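Local coordinates for protein ATPase associated with various cellular activities, AAA_5 (Staphylothermus marinus, PDB 6N0S) that probably binds and hydrolyses ATP as the McrB protein of a restriction system, the EVE-like, PUA-related N-terminal domain present here probably serving in nucleic-acid binding, at residues L69-F73 with P146-V152; K37-E41 with G163-V167; K11-N17 with E54-Y60; L29-I35 with R131-L137. All blocks are in the same frame, centred on the assembly; numbering follows the deposited sequence.

Interaction 1. Residues L69-F73 with P146-V152; sequences LGKTF and PVKYDQV
Phe73 and Val147 face each other as an antiparallel hydrogen-bonded pair: Phe73 N gives to Val147 O at 2.8 Å, and Val147 N returns to Phe73 O at 3.1 Å. Beyond them Thr72 and Lys148 form the non-hydrogen-bonded pair, where Thr72 CA lies 3.2 Å from Val147 O in a CA-H...O contact. The ladder ends with Tyr149 N bonded to Lys71 O at 3.0 Å, where the chain leaves the strand. On one face the Phe73 ring, set beside its own backbone N (chi1 -56°), has Val147 O at its edge and brings CE1 to within 3.7 Å of Val152 CG2, two apolar groups arriving from opposite directions. Lys71 and Tyr149 run side by side, with Lys71 NZ 3.5 Å from Tyr149 CD2, approaching the phenol ring obliquely. At the other end Leu69 CD2 meets Pro146 CG at 4.0 Å, an apolar contact between two partly exposed residues. Further out, Thr72 OG1 donates to Leu69 O, tying down the loop before the strand, while Gln151 OE1 takes the N-H of Lys148 and its own backbone N bonds to Lys148 O, fixing the turn that brings Val152 back beside Phe73. Lys71 and Thr72 both face Ile61 in a G1 bulge, and Lys71 takes the left-handed backbone conformation usual at the first position of such a bulge (phi 51°). Backbone amides thus supply the directional bonds of this strand edge, apolar groups pack on the Phe73 side, and Lys148 and Lys71 lie alongside Thr72 and Tyr149 respectively.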
# COMPACT_ATOMS: atom_id res chain seq x y z
N LEU A 69 13.19 10.01 -4.69
CA LEU A 69 12.11 9.30 -5.36
C LEU A 69 10.74 9.88 -5.03
O LEU A 69 9.71 9.23 -5.25
CB LEU A 69 12.19 7.81 -4.99
CG LEU A 69 13.49 7.12 -5.45
CD1 LEU A 69 13.63 5.72 -4.86
CD2 LEU A 69 13.58 7.05 -6.99
N GLY A 70 10.70 11.12 -4.53
CA GLY A 70 9.42 11.75 -4.26
C GLY A 70 8.57 11.87 -5.52
O GLY A 70 9.07 12.10 -6.62
N LYS A 71 7.26 11.72 -5.35
CA LYS A 71 6.31 11.80 -6.46
C LYS A 71 6.72 10.90 -7.62
O LYS A 71 6.91 11.35 -8.75
CB LYS A 71 6.14 13.25 -6.93
CG LYS A 71 5.37 14.14 -5.97
CD LYS A 71 5.28 15.57 -6.49
CE LYS A 71 3.95 16.20 -6.12
NZ LYS A 71 2.84 15.45 -6.76
N THR A 72 6.85 9.60 -7.33
CA THR A 72 7.17 8.64 -8.38
C THR A 72 6.52 7.31 -8.05
O THR A 72 6.27 6.98 -6.89
CB THR A 72 8.71 8.47 -8.57
OG1 THR A 72 9.21 7.43 -7.72
CG2 THR A 72 9.43 9.73 -8.21
N PHE A 73 6.21 6.57 -9.10
CA PHE A 73 5.78 5.19 -8.97
C PHE A 73 7.03 4.34 -9.09
O PHE A 73 7.73 4.41 -10.10
CB PHE A 73 4.74 4.84 -10.04
CG PHE A 73 3.55 5.75 -10.03
CD1 PHE A 73 3.57 6.93 -10.74
CD2 PHE A 73 2.44 5.44 -9.29
CE1 PHE A 73 2.48 7.79 -10.74
CE2 PHE A 73 1.32 6.30 -9.28
CZ PHE A 73 1.37 7.48 -9.98
N PRO A 146 12.17 4.71 -12.63
CA PRO A 146 11.04 5.21 -11.84
C PRO A 146 10.12 6.08 -12.70
O PRO A 146 10.57 6.93 -13.47
CB PRO A 146 11.70 6.00 -10.70
CG PRO A 146 13.09 5.39 -10.59
CD PRO A 146 13.46 5.00 -12.00
N VAL A 147 8.83 5.84 -12.58
CA VAL A 147 7.86 6.62 -13.32
C VAL A 147 7.53 7.88 -12.51
O VAL A 147 6.84 7.81 -11.49
CB VAL A 147 6.61 5.79 -13.62
CG1 VAL A 147 5.67 6.58 -14.47
CG2 VAL A 147 6.98 4.51 -14.34
N LYS A 148 8.00 9.03 -12.98
CA LYS A 148 7.72 10.28 -12.31
C LYS A 148 6.26 10.65 -12.54
O LYS A 148 5.68 10.36 -13.60
CB LYS A 148 8.64 11.40 -12.82
CG LYS A 148 10.17 11.20 -12.64
CD LYS A 148 10.70 11.87 -11.35
CE LYS A 148 12.12 11.40 -10.94
NZ LYS A 148 13.24 12.00 -11.76
N TYR A 149 5.65 11.24 -11.51
CA TYR A 149 4.26 11.69 -11.60
C TYR A 149 4.03 12.57 -12.82
O TYR A 149 3.02 12.42 -13.53
CB TYR A 149 3.92 12.46 -10.32
CG TYR A 149 2.63 13.23 -10.39
CD1 TYR A 149 1.43 12.59 -10.64
CD2 TYR A 149 2.61 14.61 -10.19
CE1 TYR A 149 0.24 13.30 -10.71
CE2 TYR A 149 1.43 15.34 -10.26
CZ TYR A 149 0.24 14.68 -10.51
OH TYR A 149 -0.94 15.40 -10.58
N ASP A 150 4.95 13.49 -13.09
CA ASP A 150 4.80 14.39 -14.23
C ASP A 150 4.64 13.64 -15.55
O ASP A 150 4.05 14.18 -16.49
CB ASP A 150 5.99 15.34 -14.29
CG ASP A 150 5.77 16.48 -15.25
OD1 ASP A 150 4.89 17.34 -14.97
OD2 ASP A 150 6.45 16.51 -16.30
N GLN A 151 5.11 12.39 -15.64
CA GLN A 151 4.93 11.63 -16.87
C GLN A 151 3.50 11.18 -17.08
O GLN A 151 3.14 10.84 -18.21
CB GLN A 151 5.83 10.40 -16.87
CG GLN A 151 7.33 10.63 -17.08
CD GLN A 151 8.14 9.36 -16.87
OE1 GLN A 151 8.72 9.15 -15.80
NE2 GLN A 151 8.16 8.48 -17.87
N VAL A 152 2.67 11.12 -16.04
CA VAL A 152 1.34 10.56 -16.18
C VAL A 152 0.30 11.47 -15.53
O VAL A 152 -0.85 11.05 -15.32
CB VAL A 152 1.25 9.15 -15.60
CG1 VAL A 152 2.16 8.24 -16.34
CG2 VAL A 152 1.59 9.13 -14.10

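Interaction 2. Residues K37-E41 with G163-V167; sequences KHASE and GRYLV
Glu41, in the first turn of helix 39-52, has its CA 5.9 Å from that of Leu166, and His38 at the N-cap position stands farther from Tyr165. No backbone-to-backbone hydrogen bond joins the two segments, so the connection runs from side chains to main chain and to one another. The Glu41 carboxylate does most of it. Its OE1 accepts from Tyr165 N at 2.8 Å on the syn side and from Leu166 N at 3.1 Å on the anti side, both coming from the same face of the carboxylate. OE2 takes a salt bridge from Arg164 NH1 at 3.1 Å; the oxygen lies in the guanidinium plane, although the two flat groups are turned 72° apart. His38 ND1 adds a weak bond to OE1. The imidazole also packs: Tyr165 CB sits over one face, 3.7 Å from the ring centroid, and the phenol ring beyond directs its edge to that face. The phenol hydroxyl itself leads away to Glu15 and Trp32 N. Gly163 enters the segment at positive phi, a backbone shape glycine adopts easily. A buried glutamate is thereby satisfied by two main-chain N-H groups and an arginine, which would favour its ionised form while pinning the start of strand 166-169 to the helix.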
# COMPACT_ATOMS: atom_id res chain seq x y z
N LYS A 37 -9.50 4.34 9.78
CA LYS A 37 -8.94 5.43 8.99
C LYS A 37 -9.09 5.23 7.48
O LYS A 37 -8.95 6.20 6.74
CB LYS A 37 -7.45 5.62 9.29
CG LYS A 37 -7.14 6.10 10.70
CD LYS A 37 -7.07 7.64 10.77
CE LYS A 37 -6.80 8.17 12.19
NZ LYS A 37 -5.44 7.80 12.70
N HIS A 38 -9.31 4.01 7.01
CA HIS A 38 -9.32 3.76 5.57
C HIS A 38 -10.44 2.78 5.24
O HIS A 38 -10.27 1.80 4.51
CB HIS A 38 -7.96 3.25 5.10
CG HIS A 38 -6.87 4.22 5.38
ND1 HIS A 38 -6.69 5.37 4.64
CD2 HIS A 38 -5.95 4.26 6.37
CE1 HIS A 38 -5.68 6.05 5.14
NE2 HIS A 38 -5.21 5.40 6.19
N ALA A 39 -11.61 3.03 5.82
CA ALA A 39 -12.64 2.00 5.83
C ALA A 39 -13.11 1.68 4.42
O ALA A 39 -13.23 0.51 4.05
CB ALA A 39 -13.82 2.42 6.70
N SER A 40 -13.44 2.70 3.63
CA SER A 40 -13.94 2.41 2.29
C SER A 40 -12.85 1.84 1.37
O SER A 40 -13.16 1.09 0.43
CB SER A 40 -14.55 3.67 1.67
OG SER A 40 -13.57 4.60 1.28
N GLU A 41 -11.59 2.22 1.61
CA GLU A 41 -10.46 1.66 0.84
C GLU A 41 -10.26 0.19 1.16
O GLU A 41 -10.20 -0.66 0.26
CB GLU A 41 -9.20 2.44 1.16
CG GLU A 41 -9.27 3.88 0.62
CD GLU A 41 -8.47 4.92 1.43
OE1 GLU A 41 -7.22 4.79 1.61
OE2 GLU A 41 -9.12 5.91 1.85
N GLY A 163 -5.02 12.38 1.25
CA GLY A 163 -5.37 11.68 2.47
C GLY A 163 -5.69 10.21 2.30
O GLY A 163 -6.30 9.62 3.20
N ARG A 164 -5.35 9.62 1.17
CA ARG A 164 -5.67 8.22 0.91
C ARG A 164 -4.45 7.36 1.12
O ARG A 164 -3.32 7.80 0.96
CB ARG A 164 -6.16 8.04 -0.52
CG ARG A 164 -7.38 8.88 -0.88
CD ARG A 164 -8.61 8.33 -0.29
NE ARG A 164 -9.78 9.07 -0.74
CZ ARG A 164 -11.02 8.79 -0.32
NH1 ARG A 164 -11.21 7.79 0.56
NH2 ARG A 164 -12.05 9.51 -0.74
N TYR A 165 -4.69 6.07 1.38
CA TYR A 165 -3.64 5.07 1.42
C TYR A 165 -3.72 4.12 0.23
O TYR A 165 -2.70 3.84 -0.40
CB TYR A 165 -3.71 4.28 2.76
CG TYR A 165 -2.75 3.09 2.82
CD1 TYR A 165 -1.41 3.22 2.54
CD2 TYR A 165 -3.22 1.83 3.16
CE1 TYR A 165 -0.56 2.14 2.59
CE2 TYR A 165 -2.39 0.74 3.20
CZ TYR A 165 -1.06 0.91 2.92
OH TYR A 165 -0.22 -0.18 2.95
N LEU A 166 -4.89 3.61 -0.10
CA LEU A 166 -5.09 2.75 -1.26
C LEU A 166 -6.15 3.34 -2.17
O LEU A 166 -7.25 3.65 -1.70
CB LEU A 166 -5.50 1.36 -0.84
CG LEU A 166 -4.50 0.64 0.04
CD1 LEU A 166 -5.12 -0.58 0.75
CD2 LEU A 166 -3.34 0.24 -0.84
N VAL A 167 -5.83 3.52 -3.45
CA VAL A 167 -6.81 4.05 -4.38
C VAL A 167 -6.93 3.15 -5.61
O VAL A 167 -5.92 2.59 -6.07
CB VAL A 167 -6.47 5.50 -4.79
CG1 VAL A 167 -6.58 6.45 -3.57
CG2 VAL A 167 -5.08 5.56 -5.40

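Interaction 3. Residues K11-N17 with E54-Y60; sequences KYWVEIN and ELKIIHY
Tyr12 through Ile16 pair in parallel register with Lys56 through Tyr60, the axes of the two short strands approaching to 4.7 Å and crossing at 28°. Backbone bonds form the ladder, from Lys56 N on Lys11 O at 2.9 Å to Tyr60 N on Glu15 O at 2.8 Å. Side-chain bonds finish each end. Lys11, its chain extended until a bend at the last torsion, sets NZ on Glu54 O at 2.7 Å; Asn17 grips Tyr60 O twice, with its backbone N and with ND2 at 3.1 Å, from opposite faces of the carbonyl. The same ND2 also donates to Glu15 OE1. From the other face of the carboxylate, His59 ND1 reaches OE1 at 2.7 Å, with the oxygen in the imidazole plane. The second oxygen of Glu15 bonds to Tyr165, and His59 NE2 to Ser77, so the buried polar groups form a chain. Apolar contacts fill the rest: Trp13 CB meets Ile57 CD1 at 3.9 Å on the face where Trp13 and Leu55 pack on helix 39-52, while Val14 CG1 meets Tyr60 CB at 3.7 Å on the other. Beta-branched residues suit such extended backbone. At the start of the pair, Lys56 lays its CB and CG beside Tyr12 CE1. Between these adjacent parallel strands the chain runs through strand 30-34 of the second sheet and helix 39-52, a crossover connection central to the mixed sheet of this PUA-like EVE domain.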
# COMPACT_ATOMS: atom_id res chain seq x y z
N LYS A 11 -9.32 -4.20 -10.48
CA LYS A 11 -8.22 -5.15 -10.40
C LYS A 11 -6.90 -4.44 -10.11
O LYS A 11 -5.94 -5.11 -9.75
CB LYS A 11 -8.13 -5.96 -11.69
CG LYS A 11 -7.21 -7.20 -11.57
CD LYS A 11 -7.14 -8.02 -12.86
CE LYS A 11 -6.14 -9.17 -12.71
NZ LYS A 11 -6.68 -10.34 -11.92
N TYR A 12 -6.85 -3.12 -10.26
CA TYR A 12 -5.61 -2.35 -10.20
C TYR A 12 -5.78 -1.27 -9.14
O TYR A 12 -6.74 -0.50 -9.21
CB TYR A 12 -5.31 -1.73 -11.55
CG TYR A 12 -5.32 -2.79 -12.63
CD1 TYR A 12 -4.23 -3.64 -12.81
CD2 TYR A 12 -6.44 -2.98 -13.44
CE1 TYR A 12 -4.23 -4.62 -13.77
CE2 TYR A 12 -6.45 -3.96 -14.42
CZ TYR A 12 -5.36 -4.77 -14.58
OH TYR A 12 -5.37 -5.75 -15.53
N TRP A 13 -4.87 -1.27 -8.14
CA TRP A 13 -4.88 -0.30 -7.04
C TRP A 13 -3.49 0.28 -6.90
O TRP A 13 -2.49 -0.33 -7.30
CB TRP A 13 -5.33 -0.94 -5.70
CG TRP A 13 -6.78 -1.31 -5.68
CD1 TRP A 13 -7.37 -2.30 -6.39
CD2 TRP A 13 -7.83 -0.67 -4.92
NE1 TRP A 13 -8.73 -2.32 -6.11
CE2 TRP A 13 -9.02 -1.33 -5.21
CE3 TRP A 13 -7.85 0.38 -4.01
CZ2 TRP A 13 -10.24 -0.96 -4.63
CZ3 TRP A 13 -9.01 0.72 -3.42
CH2 TRP A 13 -10.21 0.08 -3.75
N VAL A 14 -3.44 1.50 -6.34
CA VAL A 14 -2.18 2.18 -6.00
C VAL A 14 -2.08 2.30 -4.48
O VAL A 14 -3.03 2.69 -3.82
CB VAL A 14 -2.09 3.58 -6.63
CG1 VAL A 14 -0.87 4.35 -6.10
CG2 VAL A 14 -2.00 3.48 -8.15
N GLU A 15 -0.93 1.96 -3.95
CA GLU A 15 -0.59 2.21 -2.55
C GLU A 15 0.17 3.54 -2.49
O GLU A 15 1.22 3.68 -3.13
CB GLU A 15 0.27 1.08 -1.98
CG GLU A 15 0.59 1.25 -0.49
CD GLU A 15 1.81 0.46 0.02
OE1 GLU A 15 2.83 0.36 -0.69
OE2 GLU A 15 1.73 -0.06 1.15
N ILE A 16 -0.34 4.47 -1.69
CA ILE A 16 0.25 5.80 -1.53
C ILE A 16 1.07 5.85 -0.23
O ILE A 16 0.54 5.61 0.86
CB ILE A 16 -0.85 6.86 -1.55
CG1 ILE A 16 -1.57 6.81 -2.90
CG2 ILE A 16 -0.24 8.25 -1.36
CD1 ILE A 16 -2.85 7.43 -2.87
N ASN A 17 2.36 6.13 -0.35
CA ASN A 17 3.31 6.25 0.77
C ASN A 17 3.71 7.73 0.85
O ASN A 17 4.60 8.19 0.14
CB ASN A 17 4.50 5.34 0.54
CG ASN A 17 4.11 3.86 0.49
OD1 ASN A 17 4.01 3.22 1.52
ND2 ASN A 17 3.89 3.33 -0.72
N GLU A 54 -6.91 -11.98 -7.97
CA GLU A 54 -5.56 -11.44 -7.88
C GLU A 54 -5.58 -9.98 -8.29
O GLU A 54 -6.18 -9.64 -9.31
CB GLU A 54 -4.62 -12.27 -8.76
CG GLU A 54 -3.21 -11.76 -8.80
CD GLU A 54 -2.22 -12.69 -9.53
OE1 GLU A 54 -2.31 -13.93 -9.38
OE2 GLU A 54 -1.34 -12.16 -10.25
N LEU A 55 -4.99 -9.10 -7.50
CA LEU A 55 -4.93 -7.69 -7.84
C LEU A 55 -3.49 -7.29 -8.14
O LEU A 55 -2.54 -7.88 -7.62
CB LEU A 55 -5.47 -6.81 -6.70
CG LEU A 55 -6.82 -7.12 -6.07
CD1 LEU A 55 -7.06 -6.19 -4.91
CD2 LEU A 55 -7.95 -6.97 -7.09
N LYS A 56 -3.34 -6.29 -9.01
CA LYS A 56 -2.04 -5.69 -9.28
C LYS A 56 -1.91 -4.36 -8.51
O LYS A 56 -2.78 -3.48 -8.64
CB LYS A 56 -1.84 -5.43 -10.77
CG LYS A 56 -2.12 -6.60 -11.67
CD LYS A 56 -0.98 -7.58 -11.74
CE LYS A 56 -1.47 -9.03 -11.52
NZ LYS A 56 -2.45 -9.50 -12.52
N ILE A 57 -0.83 -4.21 -7.75
CA ILE A 57 -0.61 -3.04 -6.90
C ILE A 57 0.58 -2.27 -7.43
O ILE A 57 1.69 -2.81 -7.54
CB ILE A 57 -0.38 -3.45 -5.44
CG1 ILE A 57 -1.47 -4.39 -4.95
CG2 ILE A 57 -0.25 -2.21 -4.54
CD1 ILE A 57 -2.84 -3.85 -4.92
N ILE A 58 0.36 -1.03 -7.77
CA ILE A 58 1.46 -0.12 -8.06
C ILE A 58 1.76 0.71 -6.82
O ILE A 58 0.85 1.21 -6.16
CB ILE A 58 1.12 0.77 -9.26
CG1 ILE A 58 0.97 -0.10 -10.53
CG2 ILE A 58 2.19 1.79 -9.44
CD1 ILE A 58 0.60 0.76 -11.75
N HIS A 59 3.05 0.88 -6.52
CA HIS A 59 3.51 1.53 -5.30
C HIS A 59 3.99 2.94 -5.62
O HIS A 59 4.89 3.14 -6.45
CB HIS A 59 4.62 0.70 -4.63
CG HIS A 59 4.15 -0.66 -4.21
ND1 HIS A 59 3.50 -0.89 -3.02
CD2 HIS A 59 4.17 -1.86 -4.86
CE1 HIS A 59 3.17 -2.16 -2.93
NE2 HIS A 59 3.55 -2.77 -4.04
N TYR A 60 3.37 3.92 -4.97
CA TYR A 60 3.64 5.33 -5.18
C TYR A 60 4.26 5.93 -3.92
O TYR A 60 3.86 5.60 -2.80
CB TYR A 60 2.33 6.07 -5.53
CG TYR A 60 2.43 7.58 -5.57
CD1 TYR A 60 2.89 8.23 -6.69
CD2 TYR A 60 2.05 8.34 -4.48
CE1 TYR A 60 2.96 9.60 -6.74
CE2 TYR A 60 2.12 9.71 -4.52
CZ TYR A 60 2.59 10.34 -5.65
OH TYR A 60 2.68 11.70 -5.68
O HOH W 1 -3.95 -7.96 -15.00

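Interaction 4. Residues L29-I35 with R131-L137; sequences LTLWGMI and RFFLFRL
Phe133 lays its ring over Gly33, whose N sits 3.6 Å above the ring centre; a glycine without a side chain suits so close a cover. The ring gets there because its CG lies between the backbone N and the carbonyl carbon (chi1 66°), swinging it back across the neighbouring strand, and Ile35 CG1 abuts its edge 3.9 Å from CD2. On the same face Leu31 CD2 meets Leu137 CD1 at 3.8 Å, the two leucines crossing at about a right angle. The opposite face is aromatic and aliphatic: Phe132 CD2 lies at the edge of the indole, 3.9 Å from Trp32 CZ3, and selenomethionine Met34 curls its CE to 3.6 Å from Phe132 CZ. Holding these layers is an antiparallel ladder in which Phe135 N bonds to Leu31 O at 2.8 Å, Ile35 N closes one end on Arg131 O, and Gly33 N gives only a weak bond to Phe133 O. At the polar end, a water donates to both Leu29 O and Leu137 O. Outward, the side of the sheet carrying Trp32 packs on helices 92-105 and 110-124, with Trp32 NE1 bonded to Tyr116, whereas Leu31, Phe135 and Leu137 turn to strand 72-80 of the larger sheet.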
# COMPACT_ATOMS: atom_id res chain seq x y z
N LEU A 29 6.04 -5.52 0.18
CA LEU A 29 5.86 -6.70 1.02
C LEU A 29 4.48 -6.81 1.64
O LEU A 29 3.97 -7.93 1.82
CB LEU A 29 6.90 -6.70 2.14
CG LEU A 29 8.34 -6.71 1.68
CD1 LEU A 29 9.23 -6.69 2.93
CD2 LEU A 29 8.63 -7.92 0.81
N THR A 30 3.88 -5.70 2.05
CA THR A 30 2.56 -5.75 2.66
C THR A 30 1.81 -4.47 2.35
O THR A 30 2.38 -3.49 1.88
CB THR A 30 2.59 -5.92 4.19
OG1 THR A 30 3.08 -4.71 4.79
CG2 THR A 30 3.44 -7.09 4.60
N LEU A 31 0.50 -4.56 2.59
CA LEU A 31 -0.40 -3.44 2.73
C LEU A 31 -1.02 -3.55 4.11
O LEU A 31 -1.52 -4.61 4.47
CB LEU A 31 -1.53 -3.45 1.69
CG LEU A 31 -1.14 -3.56 0.22
CD1 LEU A 31 -2.43 -3.57 -0.65
CD2 LEU A 31 -0.21 -2.45 -0.23
N TRP A 32 -1.03 -2.46 4.85
CA TRP A 32 -1.61 -2.53 6.18
C TRP A 32 -1.98 -1.12 6.61
O TRP A 32 -1.44 -0.14 6.10
CB TRP A 32 -0.63 -3.19 7.15
CG TRP A 32 0.54 -2.35 7.50
CD1 TRP A 32 1.74 -2.29 6.86
CD2 TRP A 32 0.63 -1.45 8.60
NE1 TRP A 32 2.58 -1.40 7.48
CE2 TRP A 32 1.92 -0.87 8.56
CE3 TRP A 32 -0.25 -1.07 9.61
CZ2 TRP A 32 2.34 0.06 9.50
CZ3 TRP A 32 0.16 -0.14 10.53
CH2 TRP A 32 1.45 0.42 10.48
N GLY A 33 -2.90 -1.04 7.54
CA GLY A 33 -3.39 0.24 7.99
C GLY A 33 -4.48 0.05 9.03
O GLY A 33 -4.94 -1.06 9.28
N MSE A 34 -4.89 1.17 9.61
CA MSE A 34 -5.92 1.16 10.60
C MSE A 34 -7.26 1.25 9.91
O MSE A 34 -7.48 2.16 9.13
CB MSE A 34 -5.76 2.35 11.56
CG MSE A 34 -6.82 2.40 12.68
SE MSE A 34 -6.53 3.96 13.88
CE MSE A 34 -4.78 3.66 14.25
N ILE A 35 -8.15 0.31 10.24
CA ILE A 35 -9.37 0.12 9.48
C ILE A 35 -10.21 1.39 9.50
O ILE A 35 -10.57 1.93 8.45
CB ILE A 35 -10.12 -1.11 10.01
CG1 ILE A 35 -9.33 -2.37 9.64
CG2 ILE A 35 -11.55 -1.19 9.45
CD1 ILE A 35 -9.87 -3.69 10.23
N ARG A 131 -8.30 -1.43 15.41
CA ARG A 131 -8.05 -2.63 14.63
C ARG A 131 -7.37 -2.29 13.32
O ARG A 131 -7.58 -1.22 12.74
CB ARG A 131 -9.35 -3.36 14.30
CG ARG A 131 -10.35 -3.45 15.44
CD ARG A 131 -9.77 -4.26 16.58
NE ARG A 131 -9.46 -5.61 16.12
CZ ARG A 131 -8.61 -6.43 16.72
NH1 ARG A 131 -7.95 -6.04 17.81
NH2 ARG A 131 -8.40 -7.63 16.22
N PHE A 132 -6.64 -3.26 12.80
CA PHE A 132 -5.72 -3.10 11.68
C PHE A 132 -5.95 -4.21 10.67
O PHE A 132 -6.24 -5.34 11.04
CB PHE A 132 -4.25 -3.13 12.18
CG PHE A 132 -3.87 -1.91 12.93
CD1 PHE A 132 -4.13 -1.79 14.28
CD2 PHE A 132 -3.29 -0.86 12.27
CE1 PHE A 132 -3.83 -0.63 14.95
CE2 PHE A 132 -2.96 0.31 12.95
CZ PHE A 132 -3.24 0.42 14.28
N PHE A 133 -5.84 -3.87 9.38
CA PHE A 133 -5.86 -4.85 8.31
C PHE A 133 -4.44 -5.11 7.82
O PHE A 133 -3.55 -4.26 7.95
CB PHE A 133 -6.77 -4.40 7.14
CG PHE A 133 -6.29 -3.19 6.39
CD1 PHE A 133 -5.38 -3.30 5.35
CD2 PHE A 133 -6.78 -1.94 6.69
CE1 PHE A 133 -4.97 -2.18 4.64
CE2 PHE A 133 -6.36 -0.82 5.99
CZ PHE A 133 -5.46 -0.94 4.97
N LEU A 134 -4.26 -6.30 7.22
CA LEU A 134 -2.98 -6.73 6.67
C LEU A 134 -3.21 -7.60 5.46
O LEU A 134 -3.90 -8.62 5.55
CB LEU A 134 -2.18 -7.51 7.71
CG LEU A 134 -0.84 -8.12 7.28
CD1 LEU A 134 0.08 -7.07 6.77
CD2 LEU A 134 -0.26 -8.80 8.47
N PHE A 135 -2.59 -7.24 4.35
CA PHE A 135 -2.52 -8.09 3.17
C PHE A 135 -1.06 -8.42 2.90
O PHE A 135 -0.20 -7.54 2.89
CB PHE A 135 -3.12 -7.39 1.94
CG PHE A 135 -4.60 -7.13 2.05
CD1 PHE A 135 -5.51 -8.17 1.91
CD2 PHE A 135 -5.08 -5.87 2.29
CE1 PHE A 135 -6.86 -7.95 1.98
CE2 PHE A 135 -6.44 -5.65 2.37
CZ PHE A 135 -7.33 -6.71 2.21
N ARG A 136 -0.79 -9.70 2.65
CA ARG A 136 0.54 -10.11 2.23
C ARG A 136 0.62 -10.05 0.70
O ARG A 136 -0.21 -10.66 0.02
CB ARG A 136 0.84 -11.52 2.73
CG ARG A 136 1.10 -11.58 4.23
CD ARG A 136 1.08 -13.00 4.74
NE ARG A 136 2.06 -13.20 5.80
CZ ARG A 136 1.80 -13.07 7.10
NH1 ARG A 136 0.59 -12.73 7.52
NH2 ARG A 136 2.77 -13.29 7.99
N LEU A 137 1.59 -9.29 0.19
CA LEU A 137 1.89 -9.16 -1.23
C LEU A 137 2.94 -10.19 -1.67
O LEU A 137 3.63 -10.80 -0.85
CB LEU A 137 2.42 -7.76 -1.54
CG LEU A 137 1.48 -6.62 -1.11
CD1 LEU A 137 2.16 -5.28 -1.30
CD2 LEU A 137 0.17 -6.70 -1.89
O HOH W 2 5.23 -10.56 1.93

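Interaction 3 is the buried centre, a parallel pair inside the mixed sheet; the other three are partly buried. Interaction 1 extends that sheet at its far margin, where strand 72-80 pairs antiparallel with the outermost strand 138-148, and the Phe73 and Tyr60 rings join the two. Interaction 2 serves the opposite margin, joining a helix start to strand 166-169 through a carboxylate rather than a backbone ladder. Interaction 4 belongs to a separate antiparallel sheet, about 24 Å, centre to centre, from interaction 1, and combines its ladder with aromatic and aliphatic packing. Tyr165 links interactions 2, 3 and 4. Side-chain polar groups are buried at Glu15, His59 and Glu41, whereas interactions 1 and 4 are bridged by backbone bonds.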